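Local atomic coordinates of SaTIE-TED (PDB entry 6FX6), a protein that is of unknown function but, as the thioester domain of a Staphylococcus aureus surface protein, may attach covalently to a target through an internal thioester. Residues S82-I87 and K130-A135; I98-L103 and A126-S131; E136-F141 and L200-I205; K70-R75 and K224-L229; S164-I169 and A177-N182. All blocks are in the same frame, centred on the assembly; numbering follows the deposited sequence.

Contact 1 of 5, residues S82-I87 and K130-A135; sequences SHFGYI and KSVKEA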
# COMPACT_ATOMS: atom_id res chain seq x y z
N SER A 82 -4.65 -0.92 1.73
CA SER A 82 -4.79 0.50 2.01
C SER A 82 -4.16 1.33 0.89
O SER A 82 -4.81 2.21 0.33
CB SER A 82 -4.16 0.85 3.35
OG SER A 82 -4.23 2.24 3.61
N HIS A 83 -2.92 0.99 0.53
CA HIS A 83 -2.18 1.77 -0.47
C HIS A 83 -2.83 1.75 -1.86
O HIS A 83 -3.22 2.81 -2.38
CB HIS A 83 -0.73 1.28 -0.56
CG HIS A 83 0.09 2.02 -1.57
ND1 HIS A 83 0.60 3.28 -1.32
CD2 HIS A 83 0.46 1.69 -2.83
CE1 HIS A 83 1.27 3.68 -2.39
NE2 HIS A 83 1.19 2.74 -3.32
N PHE A 84 -2.94 0.57 -2.44
CA PHE A 84 -3.46 0.42 -3.81
C PHE A 84 -4.97 0.61 -3.89
O PHE A 84 -5.48 1.07 -4.92
CB PHE A 84 -3.06 -0.93 -4.40
CG PHE A 84 -1.58 -1.06 -4.63
CD1 PHE A 84 -0.98 -0.37 -5.68
CD2 PHE A 84 -0.80 -1.86 -3.82
CE1 PHE A 84 0.39 -0.49 -5.91
CE2 PHE A 84 0.57 -1.98 -4.04
CZ PHE A 84 1.16 -1.29 -5.09
N GLY A 85 -5.68 0.28 -2.82
CA GLY A 85 -7.13 0.41 -2.77
C GLY A 85 -7.61 1.84 -2.71
O GLY A 85 -8.57 2.20 -3.38
N TYR A 86 -6.96 2.67 -1.90
CA TYR A 86 -7.44 4.03 -1.75
C TYR A 86 -6.37 5.11 -1.89
O TYR A 86 -6.52 5.99 -2.73
CB TYR A 86 -8.23 4.20 -0.44
CG TYR A 86 -8.99 5.50 -0.45
CD1 TYR A 86 -10.16 5.63 -1.20
CD2 TYR A 86 -8.50 6.62 0.22
CE1 TYR A 86 -10.84 6.83 -1.25
CE2 TYR A 86 -9.18 7.83 0.17
CZ TYR A 86 -10.35 7.93 -0.56
OH TYR A 86 -11.03 9.11 -0.62
N ILE A 87 -5.31 5.05 -1.09
CA ILE A 87 -4.40 6.20 -0.95
C ILE A 87 -3.66 6.54 -2.25
O ILE A 87 -3.54 7.72 -2.59
CB ILE A 87 -3.44 6.02 0.25
CG1 ILE A 87 -4.25 6.11 1.55
CG2 ILE A 87 -2.33 7.06 0.25
CD1 ILE A 87 -3.92 5.05 2.56
N LYS A 130 -6.07 -7.50 -7.95
CA LYS A 130 -5.22 -7.51 -9.15
C LYS A 130 -3.99 -6.60 -8.98
O LYS A 130 -2.89 -6.98 -9.37
CB LYS A 130 -6.02 -7.08 -10.39
CG LYS A 130 -5.25 -7.11 -11.71
CD LYS A 130 -6.09 -6.58 -12.86
CE LYS A 130 -5.38 -6.73 -14.19
NZ LYS A 130 -6.23 -6.31 -15.34
N SER A 131 -4.20 -5.41 -8.41
CA SER A 131 -3.09 -4.48 -8.14
C SER A 131 -2.11 -5.03 -7.10
O SER A 131 -0.89 -4.89 -7.27
CB SER A 131 -3.62 -3.12 -7.67
OG SER A 131 -4.20 -2.41 -8.74
N VAL A 132 -2.64 -5.65 -6.05
CA VAL A 132 -1.83 -6.27 -4.99
C VAL A 132 -1.04 -7.48 -5.51
O VAL A 132 0.14 -7.64 -5.18
CB VAL A 132 -2.70 -6.66 -3.77
CG1 VAL A 132 -1.91 -7.49 -2.75
CG2 VAL A 132 -3.27 -5.41 -3.11
N LYS A 133 -1.69 -8.34 -6.30
CA LYS A 133 -1.02 -9.51 -6.87
C LYS A 133 0.09 -9.11 -7.84
O LYS A 133 1.17 -9.69 -7.80
CB LYS A 133 -2.03 -10.43 -7.58
CG LYS A 133 -1.48 -11.79 -7.99
CD LYS A 133 -2.60 -12.70 -8.45
CE LYS A 133 -2.09 -13.98 -9.11
NZ LYS A 133 -1.42 -14.90 -8.14
N GLU A 134 -0.18 -8.12 -8.68
CA GLU A 134 0.83 -7.60 -9.64
C GLU A 134 2.06 -7.00 -8.96
O GLU A 134 3.17 -7.11 -9.50
CB GLU A 134 0.20 -6.58 -10.60
CG GLU A 134 -0.67 -7.21 -11.68
CD GLU A 134 -1.52 -6.22 -12.47
OE1 GLU A 134 -1.69 -5.05 -12.05
OE2 GLU A 134 -2.05 -6.62 -13.54
N ALA A 135 1.88 -6.40 -7.78
CA ALA A 135 2.98 -5.82 -7.00
C ALA A 135 3.99 -6.84 -6.46
O ALA A 135 5.08 -6.45 -6.04
CB ALA A 135 2.44 -4.98 -5.85
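Helix-on-helix packing within the thioester domain is built here around Phe84, near the C-terminal end of helix 72-87, which faces the C-terminal part of helix 121-134 and Ala135 that follows. Phe84 points at the other helix, and its CB stands 4.0 Å from CB of Ser131. With CG beside the backbone N (chi1 -67°), the far end of the ring reaches Ala135. CE2 and CZ of Phe84 share the CB of Ala135, each 4.0 Å from it. Val132 adds a looser touch, with its CG2 4.4 Å from Phe84 CD2. All three partners meet the ring obliquely, and no hydrogen bond crosses between the segments. The residue types fit the task: Ser131 and Ala135, four residues apart and with Ala135 N bonded to Ser131 O, are small enough to let the backbones approach, while Phe84 supplies the bulk. The hydroxyl of Ser131 makes a weak bond back to Asp127 O in its own helix. Ser82 O accepts from both Tyr86 N and Ile87 N, marking a wider, pi-type turn. Next to Phe84 in sequence, His83 sets its CD2 over the centre of one face of the Phe84 ring, 3.6 Å above the plane.

Contact 2 of 5, residues I98-L103 and A126-S131; sequences IATQML and ADILKS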
# COMPACT_ATOMS: atom_id res chain seq x y z
N ILE A 98 -14.93 2.99 1.03
CA ILE A 98 -15.77 1.97 1.67
C ILE A 98 -15.34 0.57 1.23
O ILE A 98 -15.19 -0.32 2.06
CB ILE A 98 -17.27 2.20 1.39
CG1 ILE A 98 -17.76 3.41 2.18
CG2 ILE A 98 -18.10 0.99 1.79
CD1 ILE A 98 -19.14 3.90 1.79
N ALA A 99 -15.16 0.40 -0.08
CA ALA A 99 -14.72 -0.89 -0.64
C ALA A 99 -13.38 -1.33 -0.05
O ALA A 99 -13.21 -2.48 0.32
CB ALA A 99 -14.63 -0.83 -2.15
N THR A 100 -12.46 -0.38 0.07
CA THR A 100 -11.15 -0.65 0.65
C THR A 100 -11.28 -1.06 2.12
O THR A 100 -10.69 -2.06 2.54
CB THR A 100 -10.21 0.56 0.49
OG1 THR A 100 -10.09 0.88 -0.90
CG2 THR A 100 -8.83 0.27 1.05
N GLN A 101 -12.06 -0.30 2.89
CA GLN A 101 -12.35 -0.64 4.29
C GLN A 101 -12.98 -2.02 4.39
O GLN A 101 -12.63 -2.80 5.27
CB GLN A 101 -13.28 0.39 4.93
CG GLN A 101 -13.68 0.11 6.38
CD GLN A 101 -12.52 0.18 7.34
OE1 GLN A 101 -12.26 1.24 7.93
NE2 GLN A 101 -11.81 -0.93 7.52
N MSE A 102 -13.92 -2.31 3.50
CA MSE A 102 -14.62 -3.60 3.49
C MSE A 102 -13.70 -4.76 3.17
O MSE A 102 -13.87 -5.85 3.72
CB MSE A 102 -15.80 -3.60 2.53
CG MSE A 102 -17.05 -3.05 3.20
SE MSE A 102 -18.40 -2.67 1.82
CE MSE A 102 -18.86 -4.53 1.34
N LEU A 103 -12.74 -4.54 2.27
CA LEU A 103 -11.76 -5.57 1.92
C LEU A 103 -10.76 -5.83 3.06
O LEU A 103 -10.41 -6.98 3.33
CB LEU A 103 -11.00 -5.20 0.64
CG LEU A 103 -10.02 -6.25 0.08
CD1 LEU A 103 -10.66 -7.63 -0.03
CD2 LEU A 103 -9.50 -5.80 -1.28
N ALA A 126 -12.08 -6.74 -6.94
CA ALA A 126 -11.28 -7.46 -7.94
C ALA A 126 -10.10 -6.64 -8.47
O ALA A 126 -8.99 -7.15 -8.57
CB ALA A 126 -12.16 -7.93 -9.10
N ASP A 127 -10.35 -5.37 -8.79
CA ASP A 127 -9.30 -4.46 -9.26
C ASP A 127 -8.22 -4.22 -8.20
O ASP A 127 -7.05 -4.05 -8.55
CB ASP A 127 -9.88 -3.11 -9.74
CG ASP A 127 -8.98 -2.42 -10.78
OD1 ASP A 127 -8.82 -2.98 -11.89
OD2 ASP A 127 -8.45 -1.32 -10.49
N ILE A 128 -8.60 -4.21 -6.92
CA ILE A 128 -7.64 -4.06 -5.82
C ILE A 128 -6.76 -5.30 -5.68
O ILE A 128 -5.54 -5.18 -5.60
CB ILE A 128 -8.34 -3.75 -4.47
CG1 ILE A 128 -8.99 -2.36 -4.53
CG2 ILE A 128 -7.34 -3.80 -3.31
CD1 ILE A 128 -9.87 -2.04 -3.34
N LEU A 129 -7.38 -6.47 -5.66
CA LEU A 129 -6.62 -7.73 -5.58
C LEU A 129 -5.66 -7.93 -6.76
O LEU A 129 -4.56 -8.46 -6.58
CB LEU A 129 -7.57 -8.93 -5.45
CG LEU A 129 -8.38 -9.00 -4.15
CD1 LEU A 129 -9.32 -10.19 -4.18
CD2 LEU A 129 -7.47 -9.06 -2.92
N LYS A 130 -6.07 -7.50 -7.95
CA LYS A 130 -5.22 -7.51 -9.15
C LYS A 130 -3.99 -6.60 -8.98
O LYS A 130 -2.89 -6.98 -9.37
CB LYS A 130 -6.02 -7.08 -10.39
CG LYS A 130 -5.25 -7.11 -11.71
CD LYS A 130 -6.09 -6.58 -12.86
CE LYS A 130 -5.38 -6.73 -14.19
NZ LYS A 130 -6.23 -6.31 -15.34
N SER A 131 -4.20 -5.41 -8.41
CA SER A 131 -3.09 -4.48 -8.14
C SER A 131 -2.11 -5.03 -7.10
O SER A 131 -0.89 -4.89 -7.27
CB SER A 131 -3.62 -3.12 -7.67
OG SER A 131 -4.20 -2.41 -8.74
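No ring or other flat group lies between the segments where Leu103 and Thr100 of helix 94-107 meet Ile128 and Leu129 of helix 121-134; there are no faces or edges to match, and branched side chains do the packing. This is helix-helix packing within the thioester domain. Leu103 and Ile128 bury the most surface and point at each other tip to tip, with CD2 of Leu103 3.6 Å from CG2 of Ile128. Leu103 gets there with its CG trans to the backbone N (chi1 -175°), a setting that extends the side chain toward the second helix. The same CD2 also touches Leu129, whose CD2 comes round to within 4.2 Å at the margin of the contact. Ile128 has a second use: its long branch is extended (chi2 171°) and carries CD1 across Thr100 at about a right angle, to 3.8 Å from Thr100 OG1. This is a van der Waals touch, since OG1 is hydrogen-bonded to Gln96 O one turn back in its own helix, and that bond lets a hydroxyl sit in a buried place. Beta-branched Ile128 thus serves two neighbours, one with each arm. The short helical segments cross at -66°, with axes 11.1 Å apart at closest approach, a separation that leaves room for leucine and isoleucine between them. Helix 72-87 packs beside them as the third helix, Ile81 touching both Thr100 and Leu103, while Gln101 receives a hydrogen bond from Cys47 N of strand 43-47 and packs on Trp35 of strand 30-40.

Contact 3 of 5, residues E136-F141 and L200-I205; sequences EQRASF and LDRITI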
# COMPACT_ATOMS: atom_id res chain seq x y z
N GLU A 136 3.63 -8.13 -6.44
CA GLU A 136 4.58 -9.21 -6.12
C GLU A 136 5.56 -9.51 -7.26
O GLU A 136 6.63 -10.06 -7.01
CB GLU A 136 3.84 -10.51 -5.78
CG GLU A 136 2.95 -10.44 -4.54
CD GLU A 136 2.20 -11.74 -4.26
OE1 GLU A 136 2.31 -12.70 -5.06
OE2 GLU A 136 1.49 -11.80 -3.23
N GLN A 137 5.20 -9.15 -8.49
CA GLN A 137 6.02 -9.47 -9.66
C GLN A 137 7.27 -8.59 -9.69
O GLN A 137 7.22 -7.41 -9.32
CB GLN A 137 5.23 -9.32 -10.96
CG GLN A 137 3.95 -10.14 -11.05
CD GLN A 137 4.17 -11.63 -10.77
OE1 GLN A 137 5.17 -12.21 -11.18
NE2 GLN A 137 3.23 -12.24 -10.06
N ARG A 138 8.37 -9.18 -10.14
CA ARG A 138 9.67 -8.51 -10.20
C ARG A 138 10.23 -8.61 -11.61
O ARG A 138 9.90 -9.53 -12.37
CB ARG A 138 10.64 -9.15 -9.20
CG ARG A 138 10.21 -9.02 -7.74
CD ARG A 138 10.36 -7.58 -7.25
NE ARG A 138 9.94 -7.41 -5.86
CZ ARG A 138 8.68 -7.23 -5.43
NH1 ARG A 138 8.45 -7.09 -4.13
NH2 ARG A 138 7.65 -7.20 -6.27
N ALA A 139 11.08 -7.65 -11.96
CA ALA A 139 11.77 -7.64 -13.26
C ALA A 139 12.59 -8.91 -13.49
O ALA A 139 12.99 -9.58 -12.54
CB ALA A 139 12.66 -6.42 -13.37
N SER A 140 12.83 -9.24 -14.75
CA SER A 140 13.59 -10.45 -15.11
C SER A 140 15.06 -10.37 -14.67
O SER A 140 15.71 -11.39 -14.46
CB SER A 140 13.51 -10.72 -16.61
OG SER A 140 14.04 -9.63 -17.35
N PHE A 141 15.58 -9.15 -14.55
CA PHE A 141 16.95 -8.92 -14.06
C PHE A 141 17.05 -8.68 -12.55
O PHE A 141 18.10 -8.28 -12.05
CB PHE A 141 17.64 -7.80 -14.87
CG PHE A 141 16.85 -6.52 -14.97
CD1 PHE A 141 16.69 -5.68 -13.86
CD2 PHE A 141 16.28 -6.13 -16.18
CE1 PHE A 141 15.96 -4.50 -13.96
CE2 PHE A 141 15.56 -4.95 -16.28
CZ PHE A 141 15.40 -4.13 -15.17
N LEU A 200 14.32 -0.03 -8.53
CA LEU A 200 13.13 0.38 -9.28
C LEU A 200 11.88 0.16 -8.42
O LEU A 200 11.31 -0.93 -8.41
CB LEU A 200 13.03 -0.43 -10.58
CG LEU A 200 14.30 -0.50 -11.42
CD1 LEU A 200 14.02 -1.30 -12.69
CD2 LEU A 200 14.84 0.89 -11.74
N ASP A 201 11.47 1.21 -7.70
CA ASP A 201 10.43 1.10 -6.67
C ASP A 201 9.02 1.14 -7.25
O ASP A 201 8.70 1.98 -8.10
CB ASP A 201 10.53 2.26 -5.67
CG ASP A 201 11.88 2.33 -4.98
OD1 ASP A 201 12.50 1.28 -4.75
OD2 ASP A 201 12.30 3.46 -4.67
N ARG A 202 8.16 0.26 -6.74
CA ARG A 202 6.72 0.34 -7.01
C ARG A 202 6.01 1.36 -6.11
O ARG A 202 4.99 1.91 -6.51
CB ARG A 202 6.07 -1.03 -6.84
CG ARG A 202 6.43 -2.02 -7.93
CD ARG A 202 5.95 -3.42 -7.57
NE ARG A 202 6.17 -4.37 -8.66
CZ ARG A 202 5.35 -4.58 -9.69
NH1 ARG A 202 4.20 -3.90 -9.83
NH2 ARG A 202 5.68 -5.48 -10.61
N ILE A 203 6.54 1.57 -4.90
CA ILE A 203 5.94 2.47 -3.91
C ILE A 203 6.98 3.52 -3.46
O ILE A 203 8.07 3.16 -3.03
CB ILE A 203 5.43 1.68 -2.68
CG1 ILE A 203 4.35 0.67 -3.12
CG2 ILE A 203 4.87 2.64 -1.62
CD1 ILE A 203 3.88 -0.27 -2.02
N THR A 204 6.60 4.79 -3.53
CA THR A 204 7.48 5.90 -3.16
C THR A 204 6.95 6.76 -2.00
O THR A 204 7.47 7.85 -1.76
CB THR A 204 7.71 6.81 -4.38
OG1 THR A 204 6.46 7.37 -4.80
CG2 THR A 204 8.34 6.01 -5.52
N ILE A 205 5.92 6.28 -1.30
CA ILE A 205 5.42 6.91 -0.06
C ILE A 205 5.51 5.87 1.06
O ILE A 205 4.52 5.50 1.68
CB ILE A 205 3.98 7.49 -0.19
CG1 ILE A 205 3.03 6.51 -0.90
CG2 ILE A 205 4.01 8.83 -0.94
CD1 ILE A 205 1.57 6.80 -0.63
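Arg202 runs almost straight from CG to NE (chi2 170°), and this extension carries its guanidinium across to the backbone carbonyl of Gln137. Arg138 does the reverse: its chain is bent at chi2, folding its own guanidinium back on the same oxygen. Gln137 O is therefore gripped twice, by Arg202 NH2 at 2.8 Å and by Arg138 NH2 at 3.1 Å, the donors coming from opposite faces of the carbonyl plane. The Arg202 bond is bent (136° at the hydrogen), the Arg138 bond straighter (155°). A weak bond from Arg202 NE, 3.3 Å from Gln137 O, is added to these. The two like charges come close, Arg138 NH2 lying 4.0 Å from Arg202 NE, and the carbonyls around them probably ease the repulsion; Arg138 NH2 also bonds to Ala135 O. A long arginine suits this place because its guanidinium can reach a loop carbonyl from the neighbouring strand end. Beyond this polar group, Phe141 presents its ring edge to Leu200, CE1 standing 4.0 Å from Leu200 CD1. The contact joins the loop leaving helix 121-134 to the end of strand 195-201, with Leu184 of strand 183-188 touching Phe141 and Leu200, and Leu233 of strand 231-238 also packed on Phe141.

Contact 4 of 5, residues K70-R75 and K224-L229; sequences KDQALR and KPFDPL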
# COMPACT_ATOMS: atom_id res chain seq x y z
N LYS A 70 0.85 -9.91 14.80
CA LYS A 70 2.16 -10.57 14.71
C LYS A 70 2.51 -10.98 13.28
O LYS A 70 3.65 -10.79 12.85
CB LYS A 70 2.20 -11.80 15.62
CG LYS A 70 2.19 -11.49 17.11
CD LYS A 70 2.38 -12.75 17.94
CE LYS A 70 3.21 -12.50 19.19
NZ LYS A 70 3.62 -13.78 19.84
N ASP A 71 1.54 -11.55 12.56
CA ASP A 71 1.76 -12.11 11.22
C ASP A 71 2.13 -11.02 10.20
O ASP A 71 1.33 -10.13 9.91
CB ASP A 71 0.52 -12.87 10.75
CG ASP A 71 0.78 -13.74 9.52
OD1 ASP A 71 1.40 -14.82 9.67
OD2 ASP A 71 0.36 -13.35 8.41
N GLN A 72 3.35 -11.10 9.67
CA GLN A 72 3.89 -10.08 8.76
C GLN A 72 3.20 -10.07 7.40
O GLN A 72 3.00 -9.00 6.82
CB GLN A 72 5.41 -10.25 8.59
CG GLN A 72 6.07 -9.15 7.76
CD GLN A 72 7.57 -9.03 7.95
OE1 GLN A 72 8.23 -9.92 8.50
NE2 GLN A 72 8.13 -7.91 7.49
N ALA A 73 2.84 -11.25 6.89
CA ALA A 73 2.10 -11.35 5.62
C ALA A 73 0.76 -10.62 5.68
O ALA A 73 0.35 -9.98 4.71
CB ALA A 73 1.89 -12.81 5.23
N LEU A 74 0.08 -10.72 6.83
CA LEU A 74 -1.15 -9.96 7.08
C LEU A 74 -0.87 -8.46 7.15
O LEU A 74 -1.54 -7.68 6.47
CB LEU A 74 -1.83 -10.44 8.37
CG LEU A 74 -3.12 -9.74 8.82
CD1 LEU A 74 -4.17 -9.75 7.72
CD2 LEU A 74 -3.67 -10.39 10.08
N ARG A 75 0.13 -8.06 7.94
CA ARG A 75 0.54 -6.65 8.03
C ARG A 75 0.87 -6.07 6.66
O ARG A 75 0.45 -4.96 6.34
CB ARG A 75 1.75 -6.46 8.95
CG ARG A 75 1.45 -6.49 10.44
CD ARG A 75 2.54 -5.78 11.23
NE ARG A 75 3.89 -6.19 10.84
CZ ARG A 75 4.50 -7.32 11.20
NH1 ARG A 75 3.90 -8.21 11.99
NH2 ARG A 75 5.74 -7.57 10.77
N LYS A 224 0.54 2.42 6.52
CA LYS A 224 1.60 2.83 5.60
C LYS A 224 2.38 1.62 5.11
O LYS A 224 2.76 0.77 5.92
CB LYS A 224 2.56 3.81 6.27
CG LYS A 224 1.92 5.09 6.78
CD LYS A 224 2.99 6.06 7.23
CE LYS A 224 2.38 7.30 7.85
NZ LYS A 224 3.46 8.24 8.25
N PRO A 225 2.65 1.54 3.80
CA PRO A 225 3.50 0.46 3.31
C PRO A 225 4.95 0.70 3.72
O PRO A 225 5.44 1.82 3.63
CB PRO A 225 3.31 0.52 1.79
CG PRO A 225 2.88 1.91 1.50
CD PRO A 225 2.21 2.45 2.72
N PHE A 226 5.61 -0.36 4.19
CA PHE A 226 6.97 -0.25 4.75
C PHE A 226 8.05 -0.80 3.82
O PHE A 226 9.22 -0.82 4.20
CB PHE A 226 7.05 -0.92 6.14
CG PHE A 226 6.59 -2.35 6.17
CD1 PHE A 226 7.44 -3.38 5.79
CD2 PHE A 226 5.29 -2.66 6.57
CE1 PHE A 226 7.01 -4.70 5.81
CE2 PHE A 226 4.85 -3.98 6.60
CZ PHE A 226 5.71 -5.00 6.22
N ASP A 227 7.66 -1.22 2.62
CA ASP A 227 8.56 -1.84 1.65
C ASP A 227 8.32 -1.15 0.31
O ASP A 227 7.17 -1.11 -0.15
CB ASP A 227 8.24 -3.33 1.55
CG ASP A 227 9.34 -4.14 0.86
OD1 ASP A 227 10.12 -3.58 0.04
OD2 ASP A 227 9.42 -5.36 1.12
N PRO A 228 9.37 -0.61 -0.33
CA PRO A 228 9.16 -0.05 -1.67
C PRO A 228 8.88 -1.08 -2.79
O PRO A 228 8.52 -0.68 -3.90
CB PRO A 228 10.45 0.72 -1.95
CG PRO A 228 11.47 0.11 -1.07
CD PRO A 228 10.75 -0.38 0.14
N LEU A 229 9.05 -2.37 -2.50
CA LEU A 229 8.75 -3.45 -3.45
C LEU A 229 9.53 -3.26 -4.75
O LEU A 229 8.96 -3.30 -5.84
CB LEU A 229 7.24 -3.54 -3.72
CG LEU A 229 6.33 -3.65 -2.50
CD1 LEU A 229 4.88 -3.67 -2.95
CD2 LEU A 229 6.64 -4.89 -1.66
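Phe226 buries the most surface here, reaching from the loop after strand 220-222 to the first turn of helix 72-87, where Gln72 and Arg75 receive it. Its CG stands between the backbone N and the carbonyl carbon (chi1 54°), which sends the ring out toward the helix. Gln72 answers with a fully extended side chain, so that its amide arrives at the far end of the ring: NE2 lies 3.8 Å from Phe226 CE1 and 4.0 Å from CZ. Amide and ring planes are 41° apart, and NE2 comes in obliquely to the ring. Arg75 contributes backbone rather than guanidinium, its C atom being 4.5 Å from Phe226 CE2 near the ring plane. That guanidinium turns back on the chain just before the helix, NH1 bonding to Phe69 O and more weakly to Lys70 O, with Gln72 CA over one face. Asp71 caps the helix start, its OD2 accepting from Leu74 N at 3.1 Å, while Asp227 forms an Asx turn with Leu229 N. At this surface the loop runs alongside helix 72-87: Phe226 also touches Asn76, and Pro225 and Leu229 pack on Met80 before the chain enters strand 231-238.

Contact 5 of 5, residues S164-I169 and A177-N182; sequences SNVKGI and AKIEGN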
# COMPACT_ATOMS: atom_id res chain seq x y z
N SER A 164 6.47 -0.63 -16.43
CA SER A 164 5.39 0.37 -16.40
C SER A 164 4.78 0.64 -15.01
O SER A 164 4.12 1.66 -14.83
CB SER A 164 4.27 -0.01 -17.38
OG SER A 164 3.46 -1.05 -16.86
N ASN A 165 4.98 -0.27 -14.05
CA ASN A 165 4.54 -0.08 -12.65
C ASN A 165 5.54 0.69 -11.76
O ASN A 165 5.24 0.96 -10.59
CB ASN A 165 4.26 -1.44 -12.00
CG ASN A 165 3.22 -2.26 -12.74
OD1 ASN A 165 2.04 -1.91 -12.74
ND2 ASN A 165 3.65 -3.35 -13.36
N VAL A 166 6.72 1.03 -12.29
CA VAL A 166 7.78 1.69 -11.52
C VAL A 166 7.44 3.16 -11.27
O VAL A 166 7.21 3.93 -12.22
CB VAL A 166 9.15 1.57 -12.23
CG1 VAL A 166 10.22 2.39 -11.52
CG2 VAL A 166 9.55 0.10 -12.33
N LYS A 167 7.40 3.54 -10.00
CA LYS A 167 7.06 4.92 -9.59
C LYS A 167 8.26 5.74 -9.14
O LYS A 167 8.15 6.95 -8.98
CB LYS A 167 6.03 4.88 -8.46
CG LYS A 167 4.73 4.17 -8.79
CD LYS A 167 3.97 4.82 -9.95
CE LYS A 167 2.65 4.11 -10.20
NZ LYS A 167 1.99 4.59 -11.44
N GLY A 168 9.41 5.09 -8.95
CA GLY A 168 10.62 5.81 -8.53
C GLY A 168 11.86 4.98 -8.78
O GLY A 168 11.79 3.75 -8.83
N ILE A 169 12.98 5.68 -8.93
CA ILE A 169 14.27 5.06 -9.22
C ILE A 169 15.30 5.65 -8.26
O ILE A 169 15.44 6.86 -8.19
CB ILE A 169 14.73 5.31 -10.69
CG1 ILE A 169 13.64 4.88 -11.69
CG2 ILE A 169 16.03 4.58 -10.98
CD1 ILE A 169 13.95 5.19 -13.14
N ALA A 177 19.99 6.43 -14.54
CA ALA A 177 19.10 5.33 -14.85
C ALA A 177 17.73 5.86 -15.23
O ALA A 177 17.10 6.57 -14.44
CB ALA A 177 18.98 4.40 -13.65
N LYS A 178 17.29 5.52 -16.44
CA LYS A 178 15.97 5.89 -16.95
C LYS A 178 15.25 4.66 -17.52
O LYS A 178 15.90 3.72 -17.99
CB LYS A 178 16.10 6.97 -18.04
CG LYS A 178 14.77 7.59 -18.46
CD LYS A 178 14.91 8.70 -19.49
CE LYS A 178 13.53 9.17 -19.93
NZ LYS A 178 13.59 10.31 -20.89
N ILE A 179 13.92 4.70 -17.47
CA ILE A 179 13.06 3.66 -18.05
C ILE A 179 12.44 4.16 -19.37
O ILE A 179 12.01 5.31 -19.48
CB ILE A 179 11.99 3.20 -17.03
CG1 ILE A 179 12.66 2.39 -15.91
CG2 ILE A 179 10.89 2.37 -17.69
CD1 ILE A 179 11.82 2.19 -14.67
N GLU A 180 12.43 3.29 -20.37
CA GLU A 180 11.76 3.54 -21.64
C GLU A 180 11.08 2.23 -22.06
O GLU A 180 11.74 1.29 -22.51
CB GLU A 180 12.78 4.03 -22.68
CG GLU A 180 12.18 4.80 -23.84
CD GLU A 180 13.22 5.37 -24.80
OE1 GLU A 180 12.81 5.99 -25.81
OE2 GLU A 180 14.44 5.21 -24.57
N GLY A 181 9.76 2.15 -21.87
CA GLY A 181 9.00 0.92 -22.11
C GLY A 181 9.42 -0.19 -21.16
O GLY A 181 9.28 -0.06 -19.94
N ASN A 182 9.95 -1.28 -21.71
CA ASN A 182 10.50 -2.38 -20.91
C ASN A 182 12.03 -2.41 -20.88
O ASN A 182 12.62 -3.42 -20.51
CB ASN A 182 9.92 -3.73 -21.40
CG ASN A 182 8.57 -4.03 -20.79
OD1 ASN A 182 8.35 -3.80 -19.60
ND2 ASN A 182 7.66 -4.55 -21.60
O HOH W 1 6.20 -2.75 -18.48
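Ile179 pushes its CD1 between Val166 and Ile169, and the conformations of these three side chains decide how the segments fit. In Ile179 the long branch lies beside the backbone N and then runs out extended (chi2 164°), which brings CD1 to 3.5 Å from Val166 CG1, the tightest touch of the contact. Val166 turns this methyl to the visitor by holding CG1 trans to its backbone N (chi1 173°), and its CB and CG2 are also within 4 Å of the same Ile179 CD1, so both Val166 methyls converge on that one atom. Ile169 is likewise extended: its CD1 meets Ile179 CD1 at 4.0 Å and lies 3.7 Å from the carbonyl oxygen of Ala177, while its short branch CG2 packs on Ala177 CB at 4.0 Å. Beta-branched Ile169 and Ile179 suit their strands, and each arm of Ile169 finds its own partner, whereas Ala177 is small enough to leave room for Ile169. Near the far end a water bridges the two segments, accepting from the backbone Ser164 N at 3.0 Å and donating to the side-chain Asn182 OD1 at 2.6 Å. Gly181, with positive phi, a value glycine favours, makes the turn from strand 175-180 to strand 183-188. Lys167 and Gly168 form a classic beta bulge at the start of strand 168-170, opposite Asp201 of strand 195-201. No hydrogen bond joins the two segments directly: strands 168-170 and 175-180 belong to different sheets and meet through their side chains, consistent with a beta sandwich.

Contacts 1 and 2 lie 8 Å apart between centres and share helix 121-134; Gly85 of the first packs on Ile128 of the second, its CA 3.7 Å from Ile128 CD1, so three helices close on one another. Contact 4 uses the start of helix 72-87, whose end serves contact 1, and meets that contact where Leu229 CD1 lies 4.0 Å from Ala135 CB. Contact 3 joins these helices to the four-stranded mixed sheet containing strands 195-201 and 168-170: Pro228 O probably accepts from Arg202 N, and Asp201 probably pairs with Lys167 and Gly168 of contact 5. Contacts 2 and 5 are farthest apart, about 25 Å between centres.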